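Putative redox protein (Lactobacillus casei, PDB 2QL8) is a putative redox protein of the OsmC/Ohr family, whose members typically use paired cysteines to reduce peroxides, and probably acts in a similar way. Local coordinates at residues Glu61-Ala66 against Arg120-Lys125; Glu65-Glu70 against Lys111-Glu116. All coordinates share one frame; numbering follows the deposited sequence.

Contact 1. Residues Glu61-Ala66 against Arg120-Lys125. With BEZ (benzoic acid), chain C.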
loop_
_atom_site.group_PDB
_atom_site.type_symbol
_atom_site.label_atom_id
_atom_site.label_comp_id
_atom_site.label_asym_id
_atom_site.label_seq_id
_atom_site.Cartn_x
_atom_site.Cartn_y
_atom_site.Cartn_z
ATOM N N GLU A 61 -12.218 4.986 0.609
ATOM C CA GLU A 61 -13.593 4.789 0.175
ATOM C C GLU A 61 -14.405 4.059 1.272
ATOM O O GLU A 61 -15.561 4.418 1.555
ATOM C CB GLU A 61 -13.627 4.055 -1.167
ATOM C CG GLU A 61 -15.061 3.792 -1.730
ATOM C CD GLU A 61 -15.737 5.014 -2.323
ATOM O OE1 GLU A 61 -15.328 6.162 -2.014
ATOM O OE2 GLU A 61 -16.716 4.766 -3.104
ATOM N N ALA A 62 -13.808 3.039 1.894
ATOM C CA ALA A 62 -14.453 2.309 3.013
ATOM C C ALA A 62 -14.703 3.237 4.181
ATOM O O ALA A 62 -15.756 3.195 4.844
ATOM C CB ALA A 62 -13.616 1.106 3.465
ATOM N N THR A 63 -13.717 4.081 4.468
ATOM C CA THR A 63 -13.846 5.020 5.583
ATOM C C THR A 63 -14.977 6.030 5.289
ATOM O O THR A 63 -15.798 6.329 6.154
ATOM C CB THR A 63 -12.517 5.770 5.900
ATOM O OG1 THR A 63 -11.444 4.844 5.988
ATOM C CG2 THR A 63 -12.598 6.619 7.188
ATOM N N LEU A 64 -15.009 6.490 4.046
ATOM C CA LEU A 64 -16.012 7.454 3.590
ATOM C C LEU A 64 -17.415 6.840 3.692
ATOM O O LEU A 64 -18.343 7.483 4.156
ATOM C CB LEU A 64 -15.717 7.887 2.154
ATOM C CG LEU A 64 -16.630 8.950 1.521
ATOM C CD1 LEU A 64 -16.750 10.181 2.401
ATOM C CD2 LEU A 64 -16.081 9.257 0.081
ATOM N N GLU A 65 -17.549 5.576 3.312
ATOM C CA GLU A 65 -18.831 4.872 3.409
ATOM C C GLU A 65 -19.299 4.814 4.869
ATOM O O GLU A 65 -20.480 5.044 5.183
ATOM C CB GLU A 65 -18.743 3.481 2.772
ATOM C CG GLU A 65 -20.069 2.769 2.773
ATOM C CD GLU A 65 -20.105 1.495 1.932
ATOM O OE1 GLU A 65 -19.060 1.032 1.493
ATOM O OE2 GLU A 65 -21.234 0.962 1.728
ATOM N N ALA A 66 -18.374 4.561 5.787
ATOM C CA ALA A 66 -18.691 4.536 7.232
ATOM C C ALA A 66 -19.160 5.911 7.727
ATOM O O ALA A 66 -20.166 6.024 8.439
ATOM C CB ALA A 66 -17.482 4.024 8.085
ATOM N N ARG A 120 -9.243 9.282 9.909
ATOM C CA ARG A 120 -9.687 7.943 10.324
ATOM C C ARG A 120 -9.119 6.785 9.499
ATOM O O ARG A 120 -8.940 5.691 10.006
ATOM C CB ARG A 120 -11.214 7.861 10.336
ATOM C CG ARG A 120 -11.836 8.643 11.488
ATOM C CD ARG A 120 -13.340 8.824 11.375
ATOM N NE ARG A 120 -14.067 7.555 11.393
ATOM C CZ ARG A 120 -15.391 7.466 11.592
ATOM N NH1 ARG A 120 -16.112 8.562 11.806
ATOM N NH2 ARG A 120 -16.007 6.311 11.588
ATOM N N CYS A 121 -8.860 7.027 8.225
ATOM C CA CYS A 121 -8.435 5.972 7.313
ATOM C C CYS A 121 -7.065 5.411 7.727
ATOM O O CYS A 121 -6.097 6.172 7.832
ATOM C CB CYS A 121 -8.367 6.549 5.901
ATOM S SG CYS A 121 -7.472 5.547 4.674
ATOM N N PRO A 122 -6.995 4.091 8.030
ATOM C CA PRO A 122 -5.670 3.548 8.415
ATOM C C PRO A 122 -4.503 3.817 7.469
ATOM O O PRO A 122 -3.401 4.090 7.939
ATOM C CB PRO A 122 -5.962 2.061 8.595
ATOM C CG PRO A 122 -7.409 2.050 9.083
ATOM C CD PRO A 122 -8.095 3.114 8.279
ATOM N N VAL A 123 -4.734 3.719 6.175
ATOM C CA VAL A 123 -3.611 3.890 5.236
ATOM C C VAL A 123 -3.202 5.374 5.225
ATOM O O VAL A 123 -2.026 5.704 5.197
ATOM C CB VAL A 123 -3.899 3.321 3.828
ATOM C CG1 VAL A 123 -2.669 3.550 2.895
ATOM C CG2 VAL A 123 -4.275 1.809 3.895
ATOM N N SER A 124 -4.200 6.258 5.266
ATOM C CA SER A 124 -3.942 7.669 5.347
ATOM C C SER A 124 -3.087 7.996 6.592
ATOM O O SER A 124 -2.120 8.757 6.525
ATOM C CB SER A 124 -5.297 8.387 5.297
ATOM O OG SER A 124 -5.198 9.792 5.290
ATOM N N LYS A 125 -3.436 7.377 7.727
ATOM C CA LYS A 125 -2.672 7.594 8.939
ATOM C C LYS A 125 -1.213 7.111 8.789
ATOM O O LYS A 125 -0.290 7.752 9.290
ATOM C CB LYS A 125 -3.331 6.892 10.123
ATOM C CG LYS A 125 -4.625 7.474 10.568
ATOM C CD LYS A 125 -5.075 6.582 11.808
ATOM C CE LYS A 125 -6.417 6.680 12.136
ATOM N NZ LYS A 125 -6.664 5.950 13.379
HETATM C C BEZ C . -13.733 3.979 10.773
HETATM O O1 BEZ C . -14.720 3.716 11.554
HETATM O O2 BEZ C . -12.993 4.847 11.034
HETATM C C1 BEZ C . -13.395 3.172 9.566
HETATM C C2 BEZ C . -14.385 2.309 9.064
HETATM C C3 BEZ C . -14.093 1.533 7.944
HETATM C C4 BEZ C . -12.827 1.629 7.349
HETATM C C5 BEZ C . -11.851 2.491 7.870
HETATM C C6 BEZ C . -12.101 3.276 8.948
#

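Contact 2. Residues Glu65-Glu70 against Lys111-Glu116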
loop_
_atom_site.group_PDB
_atom_site.type_symbol
_atom_site.label_atom_id
_atom_site.label_comp_id
_atom_site.label_asym_id
_atom_site.label_seq_id
_atom_site.Cartn_x
_atom_site.Cartn_y
_atom_site.Cartn_z
ATOM N N GLU A 65 -17.549 5.576 3.312
ATOM C CA GLU A 65 -18.831 4.872 3.409
ATOM C C GLU A 65 -19.299 4.814 4.869
ATOM O O GLU A 65 -20.480 5.044 5.183
ATOM C CB GLU A 65 -18.743 3.481 2.772
ATOM C CG GLU A 65 -20.069 2.769 2.773
ATOM C CD GLU A 65 -20.105 1.495 1.932
ATOM O OE1 GLU A 65 -19.060 1.032 1.493
ATOM O OE2 GLU A 65 -21.234 0.962 1.728
ATOM N N ALA A 66 -18.374 4.561 5.787
ATOM C CA ALA A 66 -18.691 4.536 7.232
ATOM C C ALA A 66 -19.160 5.911 7.727
ATOM O O ALA A 66 -20.166 6.024 8.439
ATOM C CB ALA A 66 -17.482 4.024 8.085
ATOM N N VAL A 67 -18.468 6.968 7.300
ATOM C CA VAL A 67 -18.835 8.346 7.633
ATOM C C VAL A 67 -20.216 8.717 7.089
ATOM O O VAL A 67 -21.056 9.253 7.816
ATOM C CB VAL A 67 -17.733 9.362 7.229
ATOM C CG1 VAL A 67 -18.238 10.826 7.321
ATOM C CG2 VAL A 67 -16.458 9.127 8.067
ATOM N N GLU A 68 -20.454 8.384 5.839
ATOM C CA GLU A 68 -21.743 8.623 5.215
ATOM C C GLU A 68 -22.850 7.970 6.032
ATOM O O GLU A 68 -23.877 8.591 6.331
ATOM C CB GLU A 68 -21.767 8.082 3.784
ATOM C CG GLU A 68 -20.985 8.904 2.785
ATOM C CD GLU A 68 -20.790 8.159 1.481
ATOM O OE1 GLU A 68 -20.512 6.940 1.552
ATOM O OE2 GLU A 68 -20.940 8.792 0.419
ATOM N N LYS A 69 -22.627 6.720 6.414
ATOM C CA LYS A 69 -23.634 5.962 7.187
ATOM C C LYS A 69 -23.883 6.571 8.569
ATOM O O LYS A 69 -25.019 6.645 9.018
ATOM C CB LYS A 69 -23.313 4.470 7.298
ATOM C CG LYS A 69 -23.487 3.727 5.998
ATOM C CD LYS A 69 -23.108 2.271 6.163
ATOM C CE LYS A 69 -22.990 1.571 4.803
ATOM N NZ LYS A 69 -24.085 0.618 4.521
ATOM N N GLU A 70 -22.837 7.042 9.231
ATOM C CA GLU A 70 -22.976 7.725 10.514
ATOM C C GLU A 70 -23.828 9.007 10.384
ATOM O O GLU A 70 -24.475 9.436 11.352
ATOM C CB GLU A 70 -21.587 8.089 11.095
ATOM C CG GLU A 70 -20.870 6.887 11.628
ATOM C CD GLU A 70 -19.417 7.100 12.021
ATOM O OE1 GLU A 70 -18.959 8.229 11.931
ATOM O OE2 GLU A 70 -18.765 6.116 12.471
ATOM N N LYS A 111 -16.088 18.443 1.775
ATOM C CA LYS A 111 -14.820 18.828 2.412
ATOM C C LYS A 111 -14.744 18.341 3.851
ATOM O O LYS A 111 -13.728 17.803 4.279
ATOM C CB LYS A 111 -14.553 20.333 2.378
ATOM C CG LYS A 111 -14.340 20.887 0.992
ATOM C CD LYS A 111 -13.802 22.301 1.028
ATOM C CE LYS A 111 -14.846 23.326 1.361
ATOM N NZ LYS A 111 -14.232 24.666 1.643
ATOM N N ALA A 112 -15.824 18.495 4.609
ATOM C CA ALA A 112 -15.886 18.044 5.983
ATOM C C ALA A 112 -15.689 16.532 6.033
ATOM O O ALA A 112 -14.960 16.025 6.895
ATOM C CB ALA A 112 -17.216 18.463 6.616
ATOM N N PHE A 113 -16.352 15.811 5.130
ATOM C CA PHE A 113 -16.222 14.334 5.111
ATOM C C PHE A 113 -14.787 13.961 4.757
ATOM O O PHE A 113 -14.271 12.961 5.259
ATOM C CB PHE A 113 -17.193 13.699 4.114
ATOM C CG PHE A 113 -18.628 13.690 4.552
ATOM C CD1 PHE A 113 -19.073 14.286 5.721
ATOM C CD2 PHE A 113 -19.546 13.040 3.744
ATOM C CE1 PHE A 113 -20.435 14.221 6.047
ATOM C CE2 PHE A 113 -20.917 12.983 4.082
ATOM C CZ PHE A 113 -21.330 13.548 5.242
ATOM N N THR A 114 -14.161 14.723 3.862
ATOM C CA THR A 114 -12.753 14.447 3.461
ATOM C C THR A 114 -11.830 14.604 4.659
ATOM O O THR A 114 -10.957 13.768 4.880
ATOM C CB THR A 114 -12.305 15.309 2.249
ATOM O OG1 THR A 114 -13.216 15.129 1.159
ATOM C CG2 THR A 114 -10.896 14.964 1.797
ATOM N N ASN A 115 -12.019 15.668 5.436
ATOM C CA ASN A 115 -11.253 15.870 6.650
ATOM C C ASN A 115 -11.456 14.701 7.625
ATOM O O ASN A 115 -10.475 14.255 8.273
ATOM C CB ASN A 115 -11.576 17.208 7.336
ATOM C CG ASN A 115 -11.189 18.412 6.509
ATOM O OD1 ASN A 115 -10.331 18.343 5.629
ATOM N ND2 ASN A 115 -11.813 19.564 6.813
ATOM N N GLU A 116 -12.708 14.248 7.771
ATOM C CA GLU A 116 -13.050 13.146 8.673
ATOM C C GLU A 116 -12.283 11.887 8.264
ATOM O O GLU A 116 -11.695 11.205 9.094
ATOM C CB GLU A 116 -14.561 12.804 8.663
ATOM C CG GLU A 116 -15.473 13.675 9.578
ATOM C CD GLU A 116 -16.823 13.019 9.821
ATOM O OE1 GLU A 116 -16.903 11.951 10.500
ATOM O OE2 GLU A 116 -17.801 13.560 9.278
HETATM O O HOH W 1 -19.309 10.838 11.290
#

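Contact 1. Residues Glu61-Ala66 against Arg120-Lys125
Thr63 meets Arg120 and Cys121 by van der Waals contact, with no hydrogen bond between the segments. Its methyl CG2, anti to the backbone N (the OG1 branch has chi1 -49°), lies 3.7 Å from Arg120 CB, while Thr63 OG1 comes within 3.5 Å of Cys121 CB; this hydroxyl hydrogen-bonds to Cys59 O in its own helix.

Two fairly straight hydrogen bonds tie Arg120 to benzoic acid. Arg120 NE donates to O2 of the ligand and Arg120 NH2 to its O1, both 2.9 Å long, so one edge of the guanidinium faces the carboxylate end, whose carbon lies in the guanidinium plane. An alanine here would strip both donors from the carboxylate end and would probably leave the ligand more loosely held.

The pocket belongs to the OsmC-type dimer: Ala90 N of the second subunit also binds the ligand. Cys121 caps helix 122-127, its SG accepting from Ser124 N at 3.4 Å, and its side chain touches Cys59, the other cysteine of the chain, consistent with the cysteine pair of this family.

Round the ligand ring lie Ala66 CB, 3.7 Å from C2, Pro122 CD, 3.8 Å from C5, and Thr63 OG1, 3.0 Å from C5 without a hydrogen bond.

Contact 2. Residues Glu65-Glu70 against Lys111-Glu116
Val67 reaches between Phe113 and Glu116, and its CG1 methyl touches both. CG1, anti to the backbone N (chi1 169°), sits over one face of the Phe113 ring in a CH-pi contact, 4.1 Å from the centroid and displaced toward the rim, where CD1 is the nearest ring atom. Val67 CG1 also lies against the carboxylate of Glu116, 3.4 Å from its OE2, while the other branch, CG2, is 3.8 Å from Glu116 OE1. The side chains of Val67 and Glu116 cross at a slant. This describes one of two modelled conformers of Glu116. Glu68 adds its aliphatic part, CG standing 4.3 Å from Phe113 CE2.

Farther out, Glu70 and Glu116 turn carboxylate oxygens toward each other. Their OE1 atoms are 4.5 Å apart, and a water between them donates to both, at 2.7 Å to Glu70 OE1 and 2.8 Å to Glu116 OE1.

The second shell helps to position these groups. His71 NE2 is hydrogen-bonded to Glu116 OE2, and the His71 ring also meets that of Phe113. The carboxylate of Glu68 is held by His75 and Thr76, which probably helps to hold its CG beside the ring. Here the C-terminal end of helix 48-70 packs on helix 107-120, the short segments inclined at 123° with axes 10.2 Å apart.

Glu70 forms salt bridges with Arg120 and with Arg89 of the second subunit; together with the shared water, these charges probably offset the repulsion between the two carboxylates in this conformer, allowing an acidic pair beside an apolar contact.

Overall arrangement
From the N terminus, the chain first passes through strands 12-18, 24-27 and 33-36 and then enters helix 48-70, which supplies the first segment of both contacts. It continues through strands 77-88 and 91-102 into helix 107-120, where contact 2 closes the shorter loop; contact 1 closes a longer one at the start of helix 122-127. The loop of contact 2 therefore lies within that of contact 1, and the two first segments share Glu65 and Ala66. Their centres are 9 Å apart, bridged by Arg120 and Glu70 and by Leu64 against Phe113. Together they tie the long helix to both later helices, and each also borders the second subunit.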